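6-phosphogluconate dehydrogenase, NAD-binding (Mycolicibacterium smegmatis MC2 155, PDB 6SMT) reduces imines to amines with S selectivity, using NADPH as the probable hydride donor, and works as a dimer of two-domain subunits. Local coordinates at residues S243-V248 / G270-T275; A239-V244 / S286-E291; F222-Q227 / D282-R287; H250-S255 / V260-L265. One frame throughout, in Å; residues are numbered along the deposited sequence. Where two conformers were deposited one is given.

Contact 1: S243-V248 / G270-T275. With NDP (NADPH dihydro-nicotinamide-adenine-dinucleotide phosphate), chain F.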
# COMPACT_ATOMS: atom_id res chain seq x y z
N SER B 243 -7.23 -17.82 5.99
CA SER B 243 -8.31 -16.89 5.66
C SER B 243 -7.98 -16.11 4.41
O SER B 243 -8.84 -15.92 3.52
CB SER B 243 -8.59 -16.00 6.90
OG SER B 243 -9.76 -15.19 6.65
N VAL B 244 -6.76 -15.57 4.31
CA VAL B 244 -6.41 -14.80 3.09
C VAL B 244 -6.30 -15.71 1.90
O VAL B 244 -6.53 -15.26 0.80
CB VAL B 244 -5.23 -13.86 3.28
CG1 VAL B 244 -4.02 -14.54 3.46
CG2 VAL B 244 -5.13 -12.87 2.12
N ALA B 245 -5.97 -16.99 2.12
CA ALA B 245 -5.97 -17.90 0.95
C ALA B 245 -7.33 -17.96 0.29
O ALA B 245 -7.46 -18.07 -0.96
CB ALA B 245 -5.52 -19.29 1.38
N SER B 246 -8.41 -17.93 1.09
CA SER B 246 -9.75 -17.87 0.56
C SER B 246 -10.03 -16.50 -0.05
O SER B 246 -10.50 -16.37 -1.17
CB SER B 246 -10.71 -18.11 1.70
OG SER B 246 -12.02 -17.90 1.26
N SER B 247 -9.66 -15.44 0.68
CA SER B 247 -9.98 -14.09 0.23
C SER B 247 -9.35 -13.74 -1.12
O SER B 247 -10.00 -13.20 -2.02
CB SER B 247 -9.58 -13.09 1.31
OG SER B 247 -10.04 -11.79 0.89
N VAL B 248 -8.07 -14.05 -1.26
CA VAL B 248 -7.36 -13.67 -2.49
C VAL B 248 -7.99 -14.33 -3.72
O VAL B 248 -8.02 -13.67 -4.78
CB VAL B 248 -5.85 -13.94 -2.38
CG1 VAL B 248 -5.53 -15.42 -2.43
CG2 VAL B 248 -5.06 -13.13 -3.41
N GLY B 270 0.27 -17.06 -5.01
CA GLY B 270 1.28 -18.14 -4.98
C GLY B 270 2.04 -18.23 -3.71
O GLY B 270 2.25 -19.33 -3.15
N TYR B 271 2.38 -17.10 -3.06
CA TYR B 271 3.06 -17.09 -1.79
C TYR B 271 2.13 -17.62 -0.68
O TYR B 271 2.56 -18.32 0.21
CB TYR B 271 3.57 -15.71 -1.41
CG TYR B 271 4.35 -15.00 -2.48
CD1 TYR B 271 5.34 -15.60 -3.25
CD2 TYR B 271 4.11 -13.67 -2.75
CE1 TYR B 271 6.01 -14.90 -4.25
CE2 TYR B 271 4.79 -12.95 -3.71
CZ TYR B 271 5.75 -13.58 -4.48
OH TYR B 271 6.41 -12.87 -5.46
N VAL B 272 0.90 -17.11 -0.67
CA VAL B 272 -0.10 -17.56 0.33
C VAL B 272 -0.31 -19.08 0.25
O VAL B 272 -0.23 -19.74 1.28
CB VAL B 272 -1.40 -16.77 0.11
CG1 VAL B 272 -2.49 -17.37 0.97
CG2 VAL B 272 -1.21 -15.31 0.41
N ASP B 273 -0.49 -19.58 -0.94
CA ASP B 273 -0.73 -21.01 -1.10
C ASP B 273 0.52 -21.80 -0.66
O ASP B 273 0.34 -22.91 -0.11
CB ASP B 273 -1.13 -21.33 -2.52
CG ASP B 273 -2.53 -20.91 -2.91
OD1 ASP B 273 -3.31 -20.57 -1.96
OD2 ASP B 273 -2.83 -20.99 -4.14
N ALA B 274 1.70 -21.34 -1.01
CA ALA B 274 2.90 -22.04 -0.55
C ALA B 274 3.00 -22.05 0.96
O ALA B 274 3.44 -23.02 1.55
CB ALA B 274 4.07 -21.41 -1.19
N THR B 275 2.54 -20.97 1.64
CA THR B 275 2.59 -20.92 3.08
C THR B 275 1.61 -21.94 3.69
O THR B 275 1.93 -22.58 4.69
CB THR B 275 2.23 -19.49 3.52
OG1 THR B 275 3.16 -18.56 2.96
CG2 THR B 275 2.31 -19.31 5.02
PA NDP F . -11.54 -16.91 9.26
O1A NDP F . -11.76 -16.14 8.03
O2A NDP F . -10.27 -17.66 9.46
O5B NDP F . -12.73 -17.92 9.40
C5B NDP F . -12.74 -18.87 10.52
C4B NDP F . -14.15 -19.13 10.95
O4B NDP F . -14.92 -19.72 9.86
C3B NDP F . -14.22 -20.13 12.13
O3B NDP F . -15.35 -19.80 12.92
C2B NDP F . -14.43 -21.44 11.38
O2B NDP F . -14.97 -22.49 12.13
C1B NDP F . -15.43 -20.95 10.34
N9A NDP F . -15.64 -21.84 9.22
C8A NDP F . -14.73 -22.17 8.23
N7A NDP F . -15.23 -23.06 7.37
C5A NDP F . -16.46 -23.39 7.88
C6A NDP F . -17.50 -24.28 7.48
N6A NDP F . -17.43 -25.01 6.36
N1A NDP F . -18.58 -24.37 8.26
C2A NDP F . -18.67 -23.63 9.37
N3A NDP F . -17.80 -22.71 9.81
C4A NDP F . -16.72 -22.65 9.04
O3 NDP F . -11.78 -16.05 10.61
PN NDP F . -11.81 -14.53 11.02
O1N NDP F . -12.51 -14.48 12.32
O2N NDP F . -10.43 -14.02 10.92
O5D NDP F . -12.60 -13.80 9.89
C5D NDP F . -14.02 -14.07 9.67
C4D NDP F . -14.47 -13.22 8.51
O4D NDP F . -14.28 -11.81 8.87
C3D NDP F . -13.70 -13.43 7.21
O3D NDP F . -14.58 -13.48 6.09
C2D NDP F . -12.73 -12.27 7.17
O2D NDP F . -12.34 -11.85 5.86
C1D NDP F . -13.55 -11.17 7.87
N1N NDP F . -12.68 -10.14 8.48
C2N NDP F . -11.71 -10.49 9.38
C3N NDP F . -10.87 -9.55 9.92
C7N NDP F . -9.81 -9.94 10.84
O7N NDP F . -9.06 -9.00 11.23
N7N NDP F . -9.62 -11.15 11.32
C4N NDP F . -10.99 -8.15 9.48
C5N NDP F . -12.06 -7.88 8.60
C6N NDP F . -12.86 -8.82 8.14
P2B NDP F . -13.92 -23.38 13.03
O1X NDP F . -13.57 -22.53 14.25
O2X NDP F . -14.71 -24.58 13.36
O3X NDP F . -12.70 -23.68 12.17
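The helical segments 243-248 and 270-275 run roughly antiparallel, their axes 145° apart and 9.4 Å at closest approach, with Ala245 and Val272 facing each other at a CA-CA distance of 5.9 Å. Val272 does most of the touching. Its CG1, swung anti to the backbone N (chi1 171°), reaches across to Ala245 and lies 3.5 Å from CA and 3.6 Å from CB of that residue. A methyl at position 245 suits this spot, because the branch of Val272 can rest directly on the backbone of the facing helix. CG1 of Val244 meets the same Val272 CG1 at 4.1 Å, the two valines crossing obliquely. At the margin, Ala245 CB lies 4.2 Å from Asp273 OD1, a carboxylate held by salt bridges to Arg249 and Arg269. One turn on, Thr275 OG1 donates to Tyr271 O (2.8 Å), which takes the amide of Thr275 from the opposite face.

Ser243 points away from Val272, and its OG gives a 2.6 Å hydrogen bond to O1A of the NADPH diphosphate. The arrangement is an antiparallel helix pair of the all-helical C-terminal domain, one face of helix 241-257 packed on helix 263-280, another turned to the cofactor.

Contact 2: A239-V244 / S286-E291. With NDP (NADPH dihydro-nicotinamide-adenine-dinucleotide phosphate), chain F.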
# COMPACT_ATOMS: atom_id res chain seq x y z
N ALA B 239 -5.44 -12.66 12.14
CA ALA B 239 -5.88 -12.82 10.73
C ALA B 239 -4.94 -13.90 10.12
O ALA B 239 -3.74 -13.64 9.94
CB ALA B 239 -5.77 -11.53 9.97
N SER B 240 -5.53 -15.02 9.80
CA SER B 240 -4.72 -16.20 9.44
C SER B 240 -4.42 -16.25 7.94
O SER B 240 -5.16 -15.72 7.05
CB SER B 240 -5.33 -17.45 9.84
OG SER B 240 -6.46 -17.78 8.99
N VAL B 241 -3.32 -16.93 7.60
CA VAL B 241 -2.98 -17.24 6.22
C VAL B 241 -4.09 -18.00 5.50
O VAL B 241 -4.38 -17.71 4.32
CB VAL B 241 -1.66 -18.02 6.20
CG1 VAL B 241 -1.31 -18.54 4.85
CG2 VAL B 241 -0.56 -17.14 6.81
N SER B 242 -4.71 -18.99 6.17
CA SER B 242 -5.80 -19.78 5.57
C SER B 242 -6.96 -18.83 5.18
O SER B 242 -7.55 -18.97 4.11
CB SER B 242 -6.25 -20.86 6.46
OG SER B 242 -6.75 -20.40 7.72
N SER B 243 -7.23 -17.82 5.99
CA SER B 243 -8.31 -16.89 5.66
C SER B 243 -7.98 -16.11 4.41
O SER B 243 -8.84 -15.92 3.52
CB SER B 243 -8.59 -16.00 6.90
OG SER B 243 -9.76 -15.19 6.65
N VAL B 244 -6.76 -15.57 4.31
CA VAL B 244 -6.41 -14.80 3.09
C VAL B 244 -6.30 -15.71 1.90
O VAL B 244 -6.53 -15.26 0.80
CB VAL B 244 -5.23 -13.86 3.28
CG1 VAL B 244 -4.02 -14.54 3.46
CG2 VAL B 244 -5.13 -12.87 2.12
N SER B 286 2.05 -12.40 8.66
CA SER B 286 3.49 -12.14 8.75
C SER B 286 4.36 -13.29 8.22
O SER B 286 5.45 -13.11 7.77
CB SER B 286 3.85 -11.82 10.18
OG SER B 286 3.39 -12.88 11.04
N ARG B 287 3.85 -14.50 8.19
CA ARG B 287 4.60 -15.66 7.69
C ARG B 287 4.69 -15.66 6.19
O ARG B 287 5.57 -16.33 5.65
CB ARG B 287 3.84 -16.91 8.12
CG ARG B 287 4.44 -18.23 7.72
CD ARG B 287 5.68 -18.56 8.42
NE ARG B 287 5.42 -19.14 9.71
CZ ARG B 287 6.34 -19.71 10.53
NH1 ARG B 287 7.63 -19.63 10.23
NH2 ARG B 287 5.92 -20.25 11.66
N ILE B 288 3.78 -15.03 5.46
CA ILE B 288 3.63 -15.25 3.98
C ILE B 288 4.95 -14.94 3.27
O ILE B 288 5.32 -15.66 2.30
CB ILE B 288 2.44 -14.46 3.43
CG1 ILE B 288 1.11 -15.02 3.95
CG2 ILE B 288 2.44 -14.46 1.88
CD1 ILE B 288 -0.05 -14.01 3.78
N ALA B 289 5.56 -13.81 3.57
CA ALA B 289 6.70 -13.32 2.79
C ALA B 289 7.86 -14.32 2.85
O ALA B 289 8.69 -14.30 1.90
CB ALA B 289 7.09 -11.98 3.30
N SER B 290 7.97 -15.18 3.86
CA SER B 290 9.02 -16.20 3.81
C SER B 290 9.00 -16.94 2.48
O SER B 290 10.12 -17.26 1.98
CB SER B 290 8.85 -17.18 4.93
OG SER B 290 9.01 -16.48 6.16
N GLU B 291 7.84 -17.31 1.95
CA GLU B 291 7.66 -18.09 0.73
C GLU B 291 8.05 -17.31 -0.52
O GLU B 291 8.00 -17.87 -1.61
CB GLU B 291 6.28 -18.71 0.61
CG GLU B 291 6.08 -19.74 1.71
CD GLU B 291 6.99 -20.97 1.59
OE1 GLU B 291 7.38 -21.33 0.44
OE2 GLU B 291 7.17 -21.63 2.61
PA NDP F . -11.54 -16.91 9.26
O1A NDP F . -11.76 -16.14 8.03
O2A NDP F . -10.27 -17.66 9.46
O5B NDP F . -12.73 -17.92 9.40
C5B NDP F . -12.74 -18.87 10.52
C4B NDP F . -14.15 -19.13 10.95
O4B NDP F . -14.92 -19.72 9.86
C3B NDP F . -14.22 -20.13 12.13
O3B NDP F . -15.35 -19.80 12.92
C2B NDP F . -14.43 -21.44 11.38
O2B NDP F . -14.97 -22.49 12.13
C1B NDP F . -15.43 -20.95 10.34
N9A NDP F . -15.64 -21.84 9.22
C8A NDP F . -14.73 -22.17 8.23
N7A NDP F . -15.23 -23.06 7.37
C5A NDP F . -16.46 -23.39 7.88
C6A NDP F . -17.50 -24.28 7.48
N6A NDP F . -17.43 -25.01 6.36
N1A NDP F . -18.58 -24.37 8.26
C2A NDP F . -18.67 -23.63 9.37
N3A NDP F . -17.80 -22.71 9.81
C4A NDP F . -16.72 -22.65 9.04
O3 NDP F . -11.78 -16.05 10.61
PN NDP F . -11.81 -14.53 11.02
O1N NDP F . -12.51 -14.48 12.32
O2N NDP F . -10.43 -14.02 10.92
O5D NDP F . -12.60 -13.80 9.89
C5D NDP F . -14.02 -14.07 9.67
C4D NDP F . -14.47 -13.22 8.51
O4D NDP F . -14.28 -11.81 8.87
C3D NDP F . -13.70 -13.43 7.21
O3D NDP F . -14.58 -13.48 6.09
C2D NDP F . -12.73 -12.27 7.17
O2D NDP F . -12.34 -11.85 5.86
C1D NDP F . -13.55 -11.17 7.87
N1N NDP F . -12.68 -10.14 8.48
C2N NDP F . -11.71 -10.49 9.38
C3N NDP F . -10.87 -9.55 9.92
C7N NDP F . -9.81 -9.94 10.84
O7N NDP F . -9.06 -9.00 11.23
N7N NDP F . -9.62 -11.15 11.32
C4N NDP F . -10.99 -8.15 9.48
C5N NDP F . -12.06 -7.88 8.60
C6N NDP F . -12.86 -8.82 8.14
P2B NDP F . -13.92 -23.38 13.03
O1X NDP F . -13.57 -22.53 14.25
O2X NDP F . -14.71 -24.58 13.36
O3X NDP F . -12.70 -23.68 12.17
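A serine-capped helix start beside the NADPH diphosphate forms one side of this contact, Val241 and Val244 pressing from helix 241-257 onto Ile288 in the 3-10 segment 286-291 of the C-terminal domain. It is an apolar, buried contact, which suits side chains made of hydrocarbon alone. Ile288 serves both valines with successive atoms of one arm. Its CG1 stands 3.9 Å from Val241 CG2, the two side chains lying alongside and pointing opposite ways, while the CD1 beyond it reaches Val244 CG1 at 4.0 Å. This reach follows from the torsions of Ile288: CG1 lies anti to the carbonyl carbon (chi1 -68°) and the chain continues nearly extended (chi2 162°), which lets neighbouring atoms of one arm meet two valines that stand about a turn apart on helix 241-257. The backbones stay well apart, 7.3 Å between the CA atoms of Val241 and Ile288, and the side chains bridge the interval.

Around this core, Val241 also packs on Thr275 of helix 263-280, and Val244 on Trp184 of the second subunit. That subunit supplies other holds on the same cofactor, among them Asn40, Thr42 and Lys45.

At the cofactor end, Ser240 is the N-cap. A serine suits the place because its short side chain can turn back to an amide of the first turn that has no carbonyl before it. Ser240 OG, 3.8 Å from NADPH O2A, accepts the backbone N-H of Ser243 at 3.1 Å, with an angle of 152° at the hydrogen.

Contact 3: F222-Q227 / D282-R287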
# COMPACT_ATOMS: atom_id res chain seq x y z
N PHE B 222 1.55 -2.95 9.59
CA PHE B 222 2.96 -3.08 9.18
C PHE B 222 3.86 -3.14 10.43
O PHE B 222 4.80 -3.92 10.48
CB PHE B 222 3.37 -1.95 8.27
CG PHE B 222 2.74 -1.91 6.90
CD1 PHE B 222 2.02 -2.97 6.35
CD2 PHE B 222 3.03 -0.87 6.07
CE1 PHE B 222 1.50 -2.88 5.07
CE2 PHE B 222 2.53 -0.80 4.78
CZ PHE B 222 1.78 -1.80 4.28
N THR B 223 3.58 -2.32 11.43
CA THR B 223 4.37 -2.35 12.68
C THR B 223 4.30 -3.72 13.30
O THR B 223 5.37 -4.26 13.67
CB THR B 223 3.81 -1.33 13.65
OG1 THR B 223 4.06 -0.04 13.10
CG2 THR B 223 4.43 -1.48 15.04
N GLU B 224 3.11 -4.33 13.33
CA GLU B 224 2.99 -5.69 13.88
C GLU B 224 3.71 -6.74 13.04
O GLU B 224 4.40 -7.63 13.61
CB GLU B 224 1.51 -6.03 14.16
CG GLU B 224 1.42 -7.46 14.72
CD GLU B 224 0.05 -7.91 15.18
OE1 GLU B 224 -0.88 -7.05 15.16
OE2 GLU B 224 -0.13 -9.12 15.46
N VAL B 225 3.56 -6.67 11.73
CA VAL B 225 4.20 -7.66 10.84
C VAL B 225 5.72 -7.53 11.00
O VAL B 225 6.38 -8.55 11.14
CB VAL B 225 3.75 -7.47 9.39
CG1 VAL B 225 4.63 -8.19 8.43
CG2 VAL B 225 2.27 -7.78 9.21
N ALA B 226 6.29 -6.33 11.03
CA ALA B 226 7.73 -6.15 11.24
C ALA B 226 8.23 -6.73 12.55
O ALA B 226 9.23 -7.40 12.57
CB ALA B 226 8.08 -4.70 11.15
N GLN B 227 7.45 -6.54 13.63
CA GLN B 227 7.85 -7.10 14.94
C GLN B 227 7.80 -8.62 14.88
O GLN B 227 8.70 -9.27 15.40
CB GLN B 227 7.00 -6.49 16.03
CG GLN B 227 7.52 -6.92 17.42
CD GLN B 227 8.84 -6.25 17.73
OE1 GLN B 227 8.91 -5.03 17.59
NE2 GLN B 227 9.90 -7.03 18.03
N ASP B 282 -2.54 -21.69 9.85
CA ASP B 282 -3.10 -21.06 11.04
C ASP B 282 -2.28 -19.86 11.46
O ASP B 282 -2.75 -19.14 12.39
CB ASP B 282 -3.09 -21.99 12.26
CG ASP B 282 -3.86 -23.27 12.11
OD1 ASP B 282 -4.77 -23.30 11.31
OD2 ASP B 282 -3.49 -24.23 12.87
N ASP B 283 -1.12 -19.61 10.87
CA ASP B 283 -0.26 -18.52 11.33
C ASP B 283 -0.77 -17.15 10.84
O ASP B 283 -1.67 -17.09 9.96
CB ASP B 283 1.14 -18.69 10.77
CG ASP B 283 1.99 -19.73 11.46
OD1 ASP B 283 1.52 -20.27 12.46
OD2 ASP B 283 3.11 -19.93 10.98
N GLU B 284 -0.29 -16.11 11.50
CA GLU B 284 -0.51 -14.73 11.06
C GLU B 284 0.06 -14.53 9.66
O GLU B 284 1.07 -15.13 9.25
CB GLU B 284 0.08 -13.81 12.14
CG GLU B 284 -0.22 -12.33 11.94
CD GLU B 284 -1.59 -11.80 12.23
OE1 GLU B 284 -2.38 -12.52 12.77
OE2 GLU B 284 -1.76 -10.60 11.94
N ILE B 285 -0.48 -13.53 8.96
CA ILE B 285 -0.06 -13.18 7.61
C ILE B 285 1.37 -12.70 7.55
O ILE B 285 1.96 -12.68 6.45
CB ILE B 285 -1.17 -12.25 6.98
CG1 ILE B 285 -1.51 -11.08 7.85
CG2 ILE B 285 -2.48 -13.02 6.68
CD1 ILE B 285 -0.42 -10.08 7.86
N SER B 286 2.05 -12.40 8.66
CA SER B 286 3.49 -12.14 8.75
C SER B 286 4.36 -13.29 8.22
O SER B 286 5.45 -13.11 7.77
CB SER B 286 3.85 -11.82 10.18
OG SER B 286 3.39 -12.88 11.04
N ARG B 287 3.85 -14.50 8.19
CA ARG B 287 4.60 -15.66 7.69
C ARG B 287 4.69 -15.66 6.19
O ARG B 287 5.57 -16.33 5.65
CB ARG B 287 3.84 -16.91 8.12
CG ARG B 287 4.44 -18.23 7.72
CD ARG B 287 5.68 -18.56 8.42
NE ARG B 287 5.42 -19.14 9.71
CZ ARG B 287 6.34 -19.71 10.53
NH1 ARG B 287 7.63 -19.63 10.23
NH2 ARG B 287 5.92 -20.25 11.66
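Val225 and Ile285 meet at about a right angle, the CG2 methyl of the valine 3.8 Å from the CD1 methyl of the isoleucine. Ile285 reaches this point because CG1 is set between its backbone N and carbonyl carbon (chi1 52°), which brings the tip of the chain round to the helix. The other branch of Val225 is used too: CG1 rests 4.1 Å from Ser286 CB, and a valine is apt here since its two methyls address successive residues of the turn. The CA atoms of Val225 and Ser286 come within 5.0 Å, a closeness that the small serine permits. Ser286 OG is hydrogen-bonded to His234.

Here helix 204-231 of the C-terminal domain meets the chain that follows helix 263-280 and enters the 3-10 segment beginning at Ile285. Ile285 also touches the bound 2-ethylhexanol, and Val225 packs on Phe190 of the second subunit.

Beside the apolar core, Glu224 and Glu284 cross at about a right angle, yet their carboxylate planes are only 7° apart. Their OE2 atoms lie 4.2 Å from each other, a pairing of like charges probably eased by Arg228, which forms a salt bridge to Glu224 OE2. Glu284 bends at chi2 (74°), and its OE1 accepts from the backbone amides of Ala239 and of Ser238, whose carbonyl O is hydrogen-bonded to NADPH.

Within the turn, Asp283 OD2 lies nearly in the guanidinium plane of Arg287, which grips it side-on. NE (2.8 Å) approaches nearly along the C-O axis, NH2 (2.9 Å) from the syn side, tilted out of the carboxylate plane.

Contact 4: H250-S255 / V260-L265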
# COMPACT_ATOMS: atom_id res chain seq x y z
N HIS B 250 -11.18 -14.76 -4.17
CA HIS B 250 -12.31 -13.88 -4.48
C HIS B 250 -11.89 -12.66 -5.26
O HIS B 250 -12.51 -12.26 -6.23
CB HIS B 250 -13.03 -13.50 -3.19
CG HIS B 250 -13.40 -14.58 -2.32
ND1 HIS B 250 -13.49 -14.41 -0.95
CD2 HIS B 250 -13.65 -15.90 -2.54
CE1 HIS B 250 -13.75 -15.55 -0.40
NE2 HIS B 250 -13.88 -16.52 -1.37
N LEU B 251 -10.77 -12.03 -4.78
CA LEU B 251 -10.22 -10.86 -5.42
C LEU B 251 -9.85 -11.14 -6.87
O LEU B 251 -10.13 -10.28 -7.71
CB LEU B 251 -9.07 -10.30 -4.59
CG LEU B 251 -9.35 -10.08 -3.08
CD1 LEU B 251 -8.10 -9.51 -2.42
CD2 LEU B 251 -10.49 -9.10 -2.88
N ILE B 252 -9.15 -12.26 -7.09
CA ILE B 252 -8.78 -12.64 -8.48
C ILE B 252 -10.01 -12.93 -9.38
O ILE B 252 -10.02 -12.38 -10.49
CB ILE B 252 -7.85 -13.82 -8.37
CG1 ILE B 252 -6.51 -13.41 -7.78
CG2 ILE B 252 -7.67 -14.45 -9.76
CD1 ILE B 252 -5.66 -14.55 -7.25
N ALA B 253 -10.96 -13.57 -8.85
CA ALA B 253 -12.25 -13.81 -9.57
C ALA B 253 -12.91 -12.48 -9.91
O ALA B 253 -13.38 -12.22 -11.05
CB ALA B 253 -13.12 -14.66 -8.77
N ALA B 254 -12.98 -11.55 -8.95
CA ALA B 254 -13.58 -10.24 -9.25
C ALA B 254 -12.83 -9.48 -10.29
O ALA B 254 -13.43 -8.75 -11.15
CB ALA B 254 -13.70 -9.48 -7.93
N SER B 255 -11.48 -9.56 -10.32
CA SER B 255 -10.67 -8.86 -11.32
C SER B 255 -11.05 -9.42 -12.70
O SER B 255 -11.25 -8.64 -13.64
CB SER B 255 -9.21 -8.99 -10.96
OG SER B 255 -8.38 -8.34 -11.87
N VAL B 260 -10.14 -7.20 -15.90
CA VAL B 260 -8.84 -6.61 -15.47
C VAL B 260 -7.83 -7.71 -15.13
O VAL B 260 -8.21 -8.69 -14.46
CB VAL B 260 -9.08 -5.72 -14.24
CG1 VAL B 260 -7.84 -4.98 -13.84
CG2 VAL B 260 -10.23 -4.72 -14.46
N ASP B 261 -6.63 -7.58 -15.63
CA ASP B 261 -5.55 -8.52 -15.34
C ASP B 261 -5.32 -8.58 -13.81
O ASP B 261 -5.40 -7.53 -13.19
CB ASP B 261 -4.29 -8.10 -16.03
CG ASP B 261 -3.15 -9.06 -15.86
OD1 ASP B 261 -3.24 -10.15 -16.49
OD2 ASP B 261 -2.26 -8.83 -15.05
N ALA B 262 -5.07 -9.74 -13.26
CA ALA B 262 -4.88 -9.90 -11.80
C ALA B 262 -3.44 -10.34 -11.49
O ALA B 262 -3.23 -11.03 -10.54
CB ALA B 262 -5.88 -10.90 -11.30
N GLY B 263 -2.46 -9.91 -12.27
CA GLY B 263 -1.09 -10.32 -12.07
C GLY B 263 -0.53 -10.11 -10.66
O GLY B 263 0.18 -10.97 -10.17
N LEU B 264 -0.81 -8.95 -10.03
CA LEU B 264 -0.21 -8.74 -8.71
C LEU B 264 -0.85 -9.69 -7.70
O LEU B 264 -0.15 -10.35 -6.93
CB LEU B 264 -0.28 -7.28 -8.24
CG LEU B 264 0.91 -6.40 -8.72
CD1 LEU B 264 0.64 -6.03 -10.11
CD2 LEU B 264 1.16 -5.24 -7.83
N LEU B 265 -2.17 -9.81 -7.70
CA LEU B 265 -2.83 -10.71 -6.75
C LEU B 265 -2.49 -12.18 -7.04
O LEU B 265 -2.42 -12.97 -6.09
CB LEU B 265 -4.35 -10.54 -6.78
CG LEU B 265 -4.87 -9.21 -6.25
CD1 LEU B 265 -6.25 -8.94 -6.83
CD2 LEU B 265 -4.85 -9.23 -4.76
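Two hydrogen bonds join Ser255 to Val260, one through the backbone and one through the side chain. The amide of Val260 donates to Ser255 O at 2.9 Å, while Ser255 OG gives its proton to Val260 O at 2.6 Å. The latter donor stands above the carbonyl plane, 62° out of it. A serine suits this place because its hydroxyl, anti to the backbone N (chi1 -180°), can serve the neighbouring turn; the same OG is also hydrogen-bonded to His192 of helix 171-199.

These bonds close the connection between helices 241-257 and 263-280, an antiparallel helical hairpin in the C-terminal domain. At the start of the second helix, Asp261 OD2 accepts from Gly263 N at 3.0 Å, an Asx turn; the carboxylate also binds Tyr271 of the second subunit.

Most of the apolar contacts involve Leu265. Its CB packs on Ile252 CG1 at 3.7 Å, the two side chains side by side and head to tail. Leu251 crosses it at about a right angle, presenting CB to Leu265 CD1 at 3.8 Å and CD1 to Leu265 CD2 at 4.0 Å. Nearer the turn, the compact Ala262 CB meets Ile252 CG2 at 4.3 Å and also lies against the hydroxyl of Ser255.

Overall arrangement
Helix 241-257 connects three of the contacts: its start takes part in contact 2, its next turns in contact 1, and its far portion in contact 4. Contacts 1 and 2 share Ser243 and Val244, have centres about 7 Å apart and both touch NADPH. Contacts 2 and 3 overlap at Ser286 and Arg287, their centres about 8 Å apart, and the Val241 N to Asp283 O approach of 2.9 Å, probably a hydrogen bond, ties them together. In contact 3 the side chain of Ile285 lies about 4 Å from the bound 2-ethylhexanol. Contact 4 lies about 23 Å from contact 3, centre to centre, at the hairpin's closed end. All four also touch the second subunit.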